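Long-range contacts in adhesion G-protein coupled receptor G6 (Danio rerio, PDB 6V55), which belongs to the adhesion G protein-coupled receptors and probably acts in myelination through a large, glycosylated, calcium-binding extracellular region: residues H457-P461 with N480-T484; S335-P340 with S463-Q469; C473-R479 with N503-I507; I343-T348 with T442-E447. All blocks are in the same frame, centred on the assembly; numbering follows the deposited sequence.

How the contacts relate
Contacts 1 and 3 lie in one small disulfide-bonded unit, to which contact 2 joins the loop 335-340, and contact 4 belongs to the SEA domain beside it. The centres of contacts 1 and 2 are about 12 Å apart: strands 468-472 and 480-488 are neighbours in one sheet, and Thr484 OG1 lies 2.6 Å from Thr468 OG1, probably hydrogen-bonded. The centre of contact 3 is about 12 Å from that of contact 1, met through Tyr458 and Phe474; both touch the glycan on Asn503. Contact 4 lies about 17 Å from contact 2, centre to centre, where Pro465 packs on Met446, and about 37 Å from contact 3. The Phe474 side chain is about 11 Å from the calcium ion.

Contact 1. Residues H457-P461 with N480-T484; sequences HYRWP and NASRT. With NAG (2-acetamido-2-deoxy-beta-D-glucopyranose), chain N; NAG (2-acetamido-2-deoxy-beta-D-glucopyranose), chain K.
Trp460 lays its indole against the start of the Arg483 side chain, and this is the tight part of the contact. Arg483 CB sits over one face of the six-membered ring, 3.5 Å from its centroid and 8° off the ring normal, a well-centred CH-pi contact. The arginine chain, extended from CG to NE (chi2 -179°), carries CD on to the five-membered ring, 3.8 Å from Trp460 NE1, while the guanidinium plane stays turned 51° from the indole. The far rim of the ring presses on the strand backbone, with Trp460 CH2 3.4 Å from Ser482 C and Trp460 CZ3 3.4 Å from Arg483 N. Ala481 CB touches two aromatic residues, lying 3.7 Å from Tyr458 CE1 and 3.9 Å from Trp460 CH2.

The looser side is built differently. The CB of Ser482 points away from the tryptophan, and its OG lies 3.6 Å from C8 of the sugar carried by Asn503. Asn480 holds a glycan of its own through a covalent bond from ND2 to C1, so sugar lies beside the strand here.

Strand 480-484 thus turns Ala481 and Arg483 toward the aromatics, by the usual alternation of a beta strand. Between the segments there is packing without hydrogen bonds; their polar ends are satisfied by third parties. Trp460 NE1 bonds to Phe454 O, and Tyr458 OH accepts from Phe474 N. Buried Arg483 pairs with Asp452, bonds to Ala497 O and meets Trp496 in a cation-pi contact, which implies that its charge is probably well compensated while its methylene chain serves as apolar surface.

Contact 2. Residues S335-P340 with S463-Q469; sequences SGLGCP and SRPTVTQ
Gln469 NE2 donates a nearly straight hydrogen bond to Gly336 O (3.1 Å, 167° at the hydrogen), and the acceptor lies in the glutamine amide plane. A bend at chi2 (-98°) in the glutamine chain turns the amide to Gly336. The same nitrogen also donates to Ser463 OG at 3.1 Å; together these bonds fix the amide's rotation. Beside it, Leu337 O accepts from Arg464 N at 3.2 Å and receives a CA-H...O contact from Ser463. Farther along, Arg464 NE reaches Gly338 O in a weak bond of 3.4 Å, at the guanidinium edge.

Two beta turns meet here, type I from Ser335 to Gly338 and type II from Arg464 to Val467. They join the loop before strand 342-353, next to the Cys333-Cys339 disulfide, to the turn that runs into strand 468-472. Ser335 OG bonds outward to Asp71 of the CUB domain.

Packing surrounds this polar centre. Leu337 CD1 lies over one face of the Arg464 guanidinium, toward its rim, while Pro340 CG rests 3.8 Å from Arg464 CB. Gly338 has no side chain, which lets Val467 CG1 approach its CA to 3.7 Å; its phi of 105° also calls for glycine. Val467 CG2 meets Pro340 CD at 3.8 Å.

Contact 3. Residues C473-R479 with N503-I507; sequences CFPYKDR and NCTNI. With NAG (2-acetamido-2-deoxy-beta-D-glucopyranose), chain K; NAG (2-acetamido-2-deoxy-beta-D-glucopyranose), chain F.
The Arg479 guanidinium and the Asn503 side-chain amide are stacked, their planes 19° apart, with ND2 over the centre of the guanidinium at a height of 4.0 Å. That ND2 carries a glycan, and Arg479 NH2 comes within 2.6 Å of the sugar's O6. Tyr476 uses its ring in another way: Pro475 CG lies over the centre of one face, while Thr505 OG1 and Ile507 O sit at the edge, in the ring plane. The phenol OH donates to Ile507 O at 2.9 Å, meeting a lone pair in the carbonyl plane. Phe474, too, has Pro475 on one face, its CB over the ring centre; the peptide bond before this proline is cis, and the proline serves both aromatic rings. Pro475 CG also meets Ile507 CG1 at 3.7 Å.

Cys473 and Cys504 fasten the loops covalently, SG to SG 2.1 Å with a chi3 of -76°. Next to this disulfide two acceptors, Phe474 O and Thr505 O, stand only 2.9 Å apart. A water probably eases the repulsion between them, donating to Thr505 O at 3.0 Å and accepting from Tyr476 N at 3.0 Å. Asn506, whose CB points away from the opposite loop, bears a second glycan on ND2.

Cys473-Arg479 links strand 468-472 to strand 480-488. Lys477 forms salt bridges with Glu53 and Asp98 of the calcium site in the CUB domain, where Phe99 meets Phe474 edge-to-face. Tyr476 also rests on Leu524 of helix 517-527, and Ile507, from the other segment, on Gln539 of helix 534-550.

Contact 4. Residues I343-T348 with T442-E447; sequences IFYRST and TVNLME
Arg346 grips Glu447 in an end-on salt bridge, NH1 to OE2 at 3.2 Å and NH2 to OE1 at 3.2 Å, each oxygen using its syn lone pair. OE2 lies in the guanidinium plane, whereas OE1 is tilted out of it. The arginine can do this because its chain bends at chi3 (62°), bringing the guanidinium over the neighbouring strand; NH1 has a second acceptor in Tyr492 O. On the side of Arg346, Met446, bent at chi2 and chi3, sets its CE 3.7 Å from Phe344 CB.

On the opposite side of the sheet, Leu445 CD1 leans off-centre over the Tyr345 ring, 4.1 Å from its centroid, and also touches Ile343 CG2 at 3.7 Å. Val443 spreads its two methyls, CG1 against Tyr345 CB and CG2 against Ser347 CB.

The backbone puts these side chains in register. Strands 343-348 and 442-445 are antiparallel, at 152° between their directions, and Arg346 with Asn444 and Thr348 with Thr442 form hydrogen-bonded pairs. Arg346 N bonds to Asn444 O at 2.8 Å, and the ladder is extended by Met446 N to Phe344 O at 3.1 Å.

Within the SEA domain, strand 342-353 lies between strands 399-410 and 436-445. Helix 419-427 packs through Ile422 on the face bearing Tyr345 and Val443, while Phe344 and Met446 reach Ile487 of strand 480-488 in the adjoining module.

Contact 1. Residues H457-P461 with N480-T484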
# COMPACT_ATOMS: atom_id res chain seq x y z
N HIS A 457 -6.63 -14.19 11.84
CA HIS A 457 -7.36 -13.69 10.67
C HIS A 457 -8.22 -12.46 10.96
O HIS A 457 -9.06 -12.09 10.14
CB HIS A 457 -8.23 -14.75 9.97
CG HIS A 457 -7.60 -16.10 9.90
ND1 HIS A 457 -6.69 -16.44 8.93
CD2 HIS A 457 -7.74 -17.19 10.69
CE1 HIS A 457 -6.29 -17.69 9.12
NE2 HIS A 457 -6.91 -18.16 10.19
N TYR A 458 -8.01 -11.76 12.08
CA TYR A 458 -8.70 -10.49 12.32
C TYR A 458 -7.62 -9.43 12.47
O TYR A 458 -7.12 -9.19 13.57
CB TYR A 458 -9.59 -10.54 13.55
CG TYR A 458 -10.85 -11.31 13.30
CD1 TYR A 458 -12.02 -10.66 12.95
CD2 TYR A 458 -10.85 -12.70 13.38
CE1 TYR A 458 -13.18 -11.38 12.69
CE2 TYR A 458 -12.00 -13.44 13.12
CZ TYR A 458 -13.17 -12.77 12.77
OH TYR A 458 -14.32 -13.49 12.51
N ARG A 459 -7.25 -8.80 11.36
CA ARG A 459 -6.10 -7.91 11.33
C ARG A 459 -6.58 -6.47 11.44
O ARG A 459 -7.17 -5.92 10.51
CB ARG A 459 -5.28 -8.14 10.07
CG ARG A 459 -4.51 -9.42 10.09
CD ARG A 459 -3.31 -9.31 9.18
NE ARG A 459 -2.70 -10.61 8.98
CZ ARG A 459 -1.79 -10.88 8.05
NH1 ARG A 459 -1.38 -9.92 7.23
NH2 ARG A 459 -1.28 -12.11 7.93
N TRP A 460 -6.32 -5.87 12.57
CA TRP A 460 -6.87 -4.54 12.81
C TRP A 460 -5.81 -3.51 12.46
O TRP A 460 -4.67 -3.65 12.90
CB TRP A 460 -7.28 -4.39 14.26
CG TRP A 460 -8.17 -5.48 14.74
CD1 TRP A 460 -7.81 -6.65 15.37
CD2 TRP A 460 -9.60 -5.53 14.61
NE1 TRP A 460 -8.92 -7.42 15.62
CE2 TRP A 460 -10.03 -6.75 15.17
CE3 TRP A 460 -10.55 -4.66 14.04
CZ2 TRP A 460 -11.37 -7.12 15.21
CZ3 TRP A 460 -11.89 -5.03 14.09
CH2 TRP A 460 -12.28 -6.26 14.67
N PRO A 461 -6.13 -2.49 11.65
CA PRO A 461 -5.11 -1.48 11.30
C PRO A 461 -4.90 -0.48 12.43
O PRO A 461 -5.62 -0.46 13.43
CB PRO A 461 -5.70 -0.81 10.06
CG PRO A 461 -7.18 -1.03 10.16
CD PRO A 461 -7.38 -2.31 10.91
N ASN A 480 -19.52 -7.98 9.58
CA ASN A 480 -18.28 -7.41 10.10
C ASN A 480 -18.05 -7.76 11.57
O ASN A 480 -18.98 -8.07 12.32
CB ASN A 480 -18.28 -5.88 10.04
CG ASN A 480 -18.58 -5.33 8.69
OD1 ASN A 480 -18.21 -5.90 7.67
ND2 ASN A 480 -19.27 -4.17 8.68
N ALA A 481 -16.79 -7.66 11.97
CA ALA A 481 -16.39 -7.55 13.37
C ALA A 481 -15.89 -6.14 13.60
O ALA A 481 -15.60 -5.42 12.64
CB ALA A 481 -15.29 -8.56 13.71
N SER A 482 -15.80 -5.73 14.86
CA SER A 482 -15.35 -4.37 15.18
C SER A 482 -14.49 -4.37 16.43
O SER A 482 -14.62 -5.23 17.29
CB SER A 482 -16.52 -3.40 15.36
OG SER A 482 -17.11 -3.58 16.63
N ARG A 483 -13.57 -3.39 16.49
CA ARG A 483 -12.67 -3.16 17.62
C ARG A 483 -12.43 -1.67 17.77
O ARG A 483 -12.26 -0.96 16.78
CB ARG A 483 -11.32 -3.88 17.46
CG ARG A 483 -10.69 -4.32 18.75
CD ARG A 483 -9.34 -4.99 18.53
NE ARG A 483 -8.76 -5.55 19.76
CZ ARG A 483 -7.51 -5.99 19.86
NH1 ARG A 483 -6.70 -5.93 18.80
NH2 ARG A 483 -7.06 -6.49 21.01
N THR A 484 -12.41 -1.19 19.02
CA THR A 484 -12.27 0.23 19.31
C THR A 484 -10.96 0.50 20.03
O THR A 484 -10.60 -0.21 20.97
CB THR A 484 -13.45 0.74 20.15
OG1 THR A 484 -14.67 0.40 19.48
CG2 THR A 484 -13.41 2.26 20.30
C1 NAG N . -19.71 -3.35 7.57
C2 NAG N . -21.22 -3.08 7.63
C3 NAG N . -21.64 -2.09 6.52
C4 NAG N . -20.78 -0.82 6.52
C5 NAG N . -19.28 -1.15 6.54
C6 NAG N . -18.43 0.09 6.77
C7 NAG N . -22.36 -5.06 8.56
C8 NAG N . -23.14 -6.30 8.25
N2 NAG N . -21.98 -4.32 7.51
O3 NAG N . -23.00 -1.72 6.72
O4 NAG N . -21.07 -0.02 5.38
O5 NAG N . -18.98 -2.07 7.61
O6 NAG N . -17.06 -0.22 7.00
O7 NAG N . -22.06 -4.75 9.72
C1 NAG K . -24.28 -6.63 14.19
C2 NAG K . -23.53 -5.28 14.12
C3 NAG K . -24.40 -4.14 14.68
C4 NAG K . -25.77 -4.10 14.00
C5 NAG K . -26.45 -5.48 14.11
C6 NAG K . -27.79 -5.56 13.41
C7 NAG K . -21.09 -5.16 14.18
C8 NAG K . -19.85 -5.31 15.01
N2 NAG K . -22.25 -5.36 14.81
O3 NAG K . -23.75 -2.88 14.48
O4 NAG K . -26.59 -3.07 14.54
O5 NAG K . -25.60 -6.50 13.55
O6 NAG K . -27.68 -5.90 12.03
O7 NAG K . -21.03 -4.86 12.98

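Contact 2. Residues S335-P340 with S463-Q469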
# COMPACT_ATOMS: atom_id res chain seq x y z
N SER A 335 -8.96 8.81 5.90
CA SER A 335 -7.78 8.22 6.51
C SER A 335 -8.01 6.78 6.91
O SER A 335 -9.08 6.42 7.43
CB SER A 335 -7.34 9.01 7.73
OG SER A 335 -6.03 8.63 8.10
N GLY A 336 -6.98 5.94 6.70
CA GLY A 336 -7.01 4.57 7.16
C GLY A 336 -6.85 4.39 8.65
O GLY A 336 -7.13 3.31 9.17
N LEU A 337 -6.40 5.45 9.34
CA LEU A 337 -6.33 5.49 10.79
C LEU A 337 -7.69 5.76 11.43
O LEU A 337 -7.85 5.55 12.64
CB LEU A 337 -5.34 6.57 11.23
CG LEU A 337 -3.88 6.43 10.79
CD1 LEU A 337 -3.26 7.78 10.55
CD2 LEU A 337 -3.09 5.69 11.85
N GLY A 338 -8.65 6.23 10.66
CA GLY A 338 -9.88 6.72 11.24
C GLY A 338 -9.93 8.24 11.23
O GLY A 338 -8.93 8.93 11.00
N CYS A 339 -11.13 8.76 11.44
CA CYS A 339 -11.38 10.20 11.49
C CYS A 339 -12.12 10.49 12.79
O CYS A 339 -13.36 10.54 12.79
CB CYS A 339 -12.20 10.68 10.29
SG CYS A 339 -11.40 10.43 8.67
N PRO A 340 -11.41 10.63 13.91
CA PRO A 340 -12.09 10.89 15.18
C PRO A 340 -12.51 12.34 15.32
O PRO A 340 -11.93 13.25 14.72
CB PRO A 340 -11.03 10.53 16.22
CG PRO A 340 -9.76 10.87 15.54
CD PRO A 340 -9.95 10.54 14.08
N SER A 463 -4.88 2.88 14.55
CA SER A 463 -6.05 3.72 14.74
C SER A 463 -5.80 4.83 15.74
O SER A 463 -5.20 4.60 16.80
CB SER A 463 -7.26 2.92 15.22
OG SER A 463 -7.44 1.75 14.43
N ARG A 464 -6.33 6.01 15.44
CA ARG A 464 -6.41 7.12 16.39
C ARG A 464 -7.36 6.75 17.54
O ARG A 464 -8.18 5.85 17.40
CB ARG A 464 -6.87 8.39 15.64
CG ARG A 464 -5.80 8.92 14.68
CD ARG A 464 -6.12 10.32 14.16
NE ARG A 464 -6.33 10.31 12.70
CZ ARG A 464 -5.60 10.96 11.80
NH1 ARG A 464 -4.58 11.74 12.19
NH2 ARG A 464 -5.89 10.85 10.51
N PRO A 465 -7.20 7.38 18.72
CA PRO A 465 -8.11 7.09 19.84
C PRO A 465 -9.57 7.45 19.56
O PRO A 465 -9.86 8.47 18.93
CB PRO A 465 -7.56 7.97 20.97
CG PRO A 465 -6.12 8.08 20.67
CD PRO A 465 -5.99 8.11 19.18
N THR A 466 -10.46 6.58 20.07
CA THR A 466 -11.94 6.52 19.93
C THR A 466 -12.40 6.16 18.51
O THR A 466 -13.60 6.20 18.23
CB THR A 466 -12.68 7.79 20.41
OG1 THR A 466 -12.60 8.80 19.39
CG2 THR A 466 -12.13 8.34 21.75
N VAL A 467 -11.49 5.76 17.62
CA VAL A 467 -11.86 5.23 16.31
C VAL A 467 -12.23 3.76 16.47
O VAL A 467 -11.52 3.01 17.14
CB VAL A 467 -10.69 5.40 15.32
CG1 VAL A 467 -10.80 4.49 14.09
CG2 VAL A 467 -10.53 6.84 14.92
N THR A 468 -13.36 3.36 15.88
CA THR A 468 -13.73 1.95 15.75
C THR A 468 -13.45 1.50 14.31
O THR A 468 -13.87 2.17 13.36
CB THR A 468 -15.20 1.75 16.12
OG1 THR A 468 -15.34 2.00 17.52
CG2 THR A 468 -15.67 0.32 15.83
N GLN A 469 -12.74 0.38 14.17
CA GLN A 469 -12.43 -0.20 12.87
C GLN A 469 -13.24 -1.46 12.61
O GLN A 469 -13.55 -2.20 13.54
CB GLN A 469 -10.95 -0.55 12.77
CG GLN A 469 -10.09 0.63 12.90
CD GLN A 469 -9.64 1.15 11.56
OE1 GLN A 469 -10.17 0.78 10.50
NE2 GLN A 469 -8.65 2.04 11.59

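Contact 3. Residues C473-R479 with N503-I507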
# COMPACT_ATOMS: atom_id res chain seq x y z
N CYS A 473 -15.66 -10.73 8.75
CA CYS A 473 -15.77 -11.95 9.53
C CYS A 473 -15.08 -13.08 8.79
O CYS A 473 -15.33 -13.29 7.60
CB CYS A 473 -17.25 -12.30 9.77
SG CYS A 473 -18.12 -11.27 10.97
N PHE A 474 -14.16 -13.77 9.47
CA PHE A 474 -13.48 -14.91 8.87
C PHE A 474 -14.38 -16.13 8.95
O PHE A 474 -14.86 -16.45 10.03
CB PHE A 474 -12.16 -15.18 9.58
CG PHE A 474 -11.38 -16.30 8.98
CD1 PHE A 474 -10.69 -16.11 7.79
CD2 PHE A 474 -11.36 -17.56 9.58
CE1 PHE A 474 -9.96 -17.14 7.22
CE2 PHE A 474 -10.65 -18.62 9.00
CZ PHE A 474 -9.94 -18.40 7.82
N PRO A 475 -14.60 -16.87 7.85
CA PRO A 475 -14.14 -16.64 6.48
C PRO A 475 -15.22 -16.28 5.45
O PRO A 475 -14.90 -16.25 4.26
CB PRO A 475 -13.57 -17.99 6.10
CG PRO A 475 -14.54 -18.93 6.75
CD PRO A 475 -15.04 -18.26 8.03
N TYR A 476 -16.45 -16.01 5.86
CA TYR A 476 -17.50 -15.84 4.87
C TYR A 476 -17.71 -14.39 4.46
O TYR A 476 -18.28 -14.16 3.38
CB TYR A 476 -18.79 -16.48 5.39
CG TYR A 476 -18.58 -17.96 5.59
CD1 TYR A 476 -18.10 -18.77 4.55
CD2 TYR A 476 -18.82 -18.56 6.82
CE1 TYR A 476 -17.88 -20.14 4.72
CE2 TYR A 476 -18.61 -19.93 7.00
CZ TYR A 476 -18.14 -20.71 5.94
OH TYR A 476 -17.94 -22.06 6.13
N LYS A 477 -17.27 -13.44 5.29
CA LYS A 477 -17.30 -11.98 5.06
C LYS A 477 -18.70 -11.41 4.83
O LYS A 477 -18.83 -10.33 4.26
CB LYS A 477 -16.41 -11.54 3.89
CG LYS A 477 -15.00 -12.07 3.86
CD LYS A 477 -14.39 -11.71 2.49
CE LYS A 477 -13.68 -10.38 2.46
NZ LYS A 477 -12.46 -10.42 1.61
N ASP A 478 -19.75 -12.11 5.29
CA ASP A 478 -21.11 -11.61 5.10
C ASP A 478 -21.37 -10.42 5.99
O ASP A 478 -22.05 -9.47 5.57
CB ASP A 478 -22.16 -12.70 5.39
CG ASP A 478 -21.78 -14.08 4.85
OD1 ASP A 478 -21.80 -15.04 5.65
OD2 ASP A 478 -21.49 -14.22 3.63
N ARG A 479 -20.86 -10.45 7.22
CA ARG A 479 -20.97 -9.36 8.19
C ARG A 479 -19.57 -8.99 8.70
O ARG A 479 -18.56 -9.58 8.29
CB ARG A 479 -21.92 -9.72 9.35
CG ARG A 479 -23.20 -10.47 8.95
CD ARG A 479 -24.21 -10.58 10.08
NE ARG A 479 -25.07 -9.40 10.20
CZ ARG A 479 -26.12 -9.32 11.02
NH1 ARG A 479 -26.44 -10.35 11.81
NH2 ARG A 479 -26.85 -8.21 11.07
N ASN A 503 -21.40 -10.87 15.42
CA ASN A 503 -22.09 -11.14 14.16
C ASN A 503 -21.32 -12.12 13.27
O ASN A 503 -21.71 -12.34 12.12
CB ASN A 503 -22.33 -9.82 13.41
CG ASN A 503 -23.23 -8.84 14.18
OD1 ASN A 503 -23.71 -9.15 15.27
ND2 ASN A 503 -23.46 -7.66 13.60
N CYS A 504 -20.26 -12.74 13.78
CA CYS A 504 -19.37 -13.56 12.97
C CYS A 504 -19.64 -15.05 13.17
O CYS A 504 -20.04 -15.48 14.26
CB CYS A 504 -17.90 -13.27 13.29
SG CYS A 504 -17.23 -11.66 12.81
N THR A 505 -19.36 -15.82 12.13
CA THR A 505 -19.51 -17.27 12.12
C THR A 505 -18.16 -17.94 11.93
O THR A 505 -17.26 -17.40 11.28
CB THR A 505 -20.46 -17.72 10.99
OG1 THR A 505 -20.00 -17.15 9.76
CG2 THR A 505 -21.88 -17.26 11.26
N ASN A 506 -18.03 -19.15 12.48
CA ASN A 506 -16.90 -20.05 12.27
C ASN A 506 -16.88 -20.54 10.82
O ASN A 506 -17.82 -20.34 10.06
CB ASN A 506 -17.02 -21.30 13.15
CG ASN A 506 -16.78 -21.07 14.64
OD1 ASN A 506 -15.89 -20.32 15.04
ND2 ASN A 506 -17.59 -21.75 15.48
N ILE A 507 -15.81 -21.26 10.46
CA ILE A 507 -15.85 -22.18 9.32
C ILE A 507 -16.95 -23.22 9.51
O ILE A 507 -17.76 -23.47 8.61
CB ILE A 507 -14.48 -22.87 9.13
CG1 ILE A 507 -13.40 -21.86 8.75
CG2 ILE A 507 -14.55 -23.98 8.07
CD1 ILE A 507 -12.01 -22.44 8.83
C1 NAG K . -24.28 -6.63 14.19
C2 NAG K . -23.53 -5.28 14.12
C3 NAG K . -24.40 -4.14 14.68
C4 NAG K . -25.77 -4.10 14.00
C5 NAG K . -26.45 -5.48 14.11
C6 NAG K . -27.79 -5.56 13.41
C7 NAG K . -21.09 -5.16 14.18
C8 NAG K . -19.85 -5.31 15.01
N2 NAG K . -22.25 -5.36 14.81
O3 NAG K . -23.75 -2.88 14.48
O4 NAG K . -26.59 -3.07 14.54
O5 NAG K . -25.60 -6.50 13.55
O6 NAG K . -27.68 -5.90 12.03
O7 NAG K . -21.03 -4.86 12.98
C1 NAG F . -17.57 -21.77 16.94
C2 NAG F . -18.98 -21.71 17.63
C3 NAG F . -18.90 -22.13 19.12
C4 NAG F . -18.16 -23.46 19.30
C5 NAG F . -16.76 -23.31 18.73
C6 NAG F . -15.90 -24.55 18.87
C7 NAG F . -20.83 -20.05 17.57
C8 NAG F . -21.17 -18.58 17.46
N2 NAG F . -19.52 -20.35 17.53
O3 NAG F . -20.19 -22.23 19.70
O4 NAG F . -18.10 -23.84 20.67
O5 NAG F . -16.87 -23.03 17.32
O6 NAG F . -15.92 -25.06 20.20
O7 NAG F . -21.70 -20.90 17.69
O HOH W 1 -17.48 -15.95 8.69

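Contact 4. Residues I343-T348 with T442-E447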
# COMPACT_ATOMS: atom_id res chain seq x y z
N ILE A 343 -9.04 15.14 19.11
CA ILE A 343 -7.62 14.78 19.21
C ILE A 343 -7.18 14.94 20.66
O ILE A 343 -7.42 15.98 21.28
CB ILE A 343 -6.77 15.65 18.27
CG1 ILE A 343 -7.19 15.41 16.81
CG2 ILE A 343 -5.26 15.46 18.51
CD1 ILE A 343 -6.49 14.22 16.16
N PHE A 344 -6.52 13.91 21.20
CA PHE A 344 -6.20 13.84 22.62
C PHE A 344 -4.70 13.99 22.87
O PHE A 344 -3.89 13.47 22.11
CB PHE A 344 -6.69 12.53 23.17
CG PHE A 344 -8.17 12.40 23.21
CD1 PHE A 344 -8.88 11.86 22.13
CD2 PHE A 344 -8.88 12.82 24.33
CE1 PHE A 344 -10.26 11.72 22.18
CE2 PHE A 344 -10.26 12.70 24.39
CZ PHE A 344 -10.95 12.14 23.32
N TYR A 345 -4.35 14.69 23.94
CA TYR A 345 -2.97 14.93 24.34
C TYR A 345 -2.81 14.61 25.82
O TYR A 345 -3.72 14.89 26.61
CB TYR A 345 -2.58 16.39 24.12
CG TYR A 345 -2.61 16.88 22.69
CD1 TYR A 345 -1.46 16.84 21.90
CD2 TYR A 345 -3.78 17.42 22.15
CE1 TYR A 345 -1.48 17.31 20.60
CE2 TYR A 345 -3.80 17.89 20.84
CZ TYR A 345 -2.65 17.83 20.07
OH TYR A 345 -2.65 18.30 18.76
N ARG A 346 -1.67 14.04 26.21
CA ARG A 346 -1.35 13.80 27.62
C ARG A 346 -0.23 14.73 28.04
O ARG A 346 0.79 14.82 27.35
CB ARG A 346 -0.94 12.34 27.81
CG ARG A 346 -0.54 11.95 29.23
CD ARG A 346 0.07 10.53 29.26
NE ARG A 346 1.28 10.52 28.44
CZ ARG A 346 1.47 9.77 27.35
NH1 ARG A 346 0.53 8.91 26.93
NH2 ARG A 346 2.61 9.88 26.67
N SER A 347 -0.40 15.44 29.18
CA SER A 347 0.63 16.38 29.62
C SER A 347 1.10 16.09 31.04
O SER A 347 0.35 15.54 31.87
CB SER A 347 0.19 17.85 29.57
OG SER A 347 -1.08 18.03 30.16
N THR A 348 2.35 16.47 31.31
CA THR A 348 2.94 16.36 32.64
C THR A 348 3.31 17.76 33.10
O THR A 348 4.18 18.41 32.50
CB THR A 348 4.16 15.45 32.64
OG1 THR A 348 3.72 14.10 32.41
CG2 THR A 348 4.91 15.50 33.98
N THR A 442 5.68 19.18 29.77
CA THR A 442 5.83 18.44 28.53
C THR A 442 4.44 17.98 28.10
O THR A 442 3.64 17.57 28.95
CB THR A 442 6.75 17.24 28.70
OG1 THR A 442 6.12 16.34 29.60
CG2 THR A 442 8.10 17.65 29.31
N VAL A 443 4.14 18.07 26.80
CA VAL A 443 2.87 17.63 26.22
C VAL A 443 3.19 16.62 25.13
O VAL A 443 4.04 16.88 24.27
CB VAL A 443 2.04 18.80 25.65
CG1 VAL A 443 0.76 18.31 25.01
CG2 VAL A 443 1.71 19.80 26.74
N ASN A 444 2.52 15.47 25.17
CA ASN A 444 2.69 14.41 24.18
C ASN A 444 1.36 14.12 23.52
O ASN A 444 0.32 14.02 24.19
CB ASN A 444 3.25 13.14 24.82
CG ASN A 444 4.69 13.30 25.24
OD1 ASN A 444 5.46 13.99 24.57
ND2 ASN A 444 5.06 12.71 26.37
N LEU A 445 1.39 14.03 22.19
CA LEU A 445 0.23 13.57 21.45
C LEU A 445 -0.00 12.10 21.77
O LEU A 445 0.94 11.31 21.83
CB LEU A 445 0.45 13.79 19.96
CG LEU A 445 -0.57 13.26 18.96
CD1 LEU A 445 -1.86 14.02 19.10
CD2 LEU A 445 0.02 13.46 17.58
N MET A 446 -1.27 11.78 22.03
CA MET A 446 -1.64 10.45 22.50
C MET A 446 -1.44 9.42 21.39
O MET A 446 -1.89 9.62 20.26
CB MET A 446 -3.09 10.44 22.97
CG MET A 446 -3.66 9.09 23.18
SD MET A 446 -3.85 8.83 24.90
CE MET A 446 -5.29 9.81 25.20
N GLU A 447 -0.74 8.34 21.74
CA GLU A 447 -0.25 7.37 20.79
C GLU A 447 -1.40 6.56 20.23
O GLU A 447 -2.34 6.22 20.95
CB GLU A 447 0.78 6.46 21.46
CG GLU A 447 2.03 7.19 22.02
CD GLU A 447 1.86 7.78 23.44
OE1 GLU A 447 2.36 8.90 23.67
OE2 GLU A 447 1.22 7.15 24.31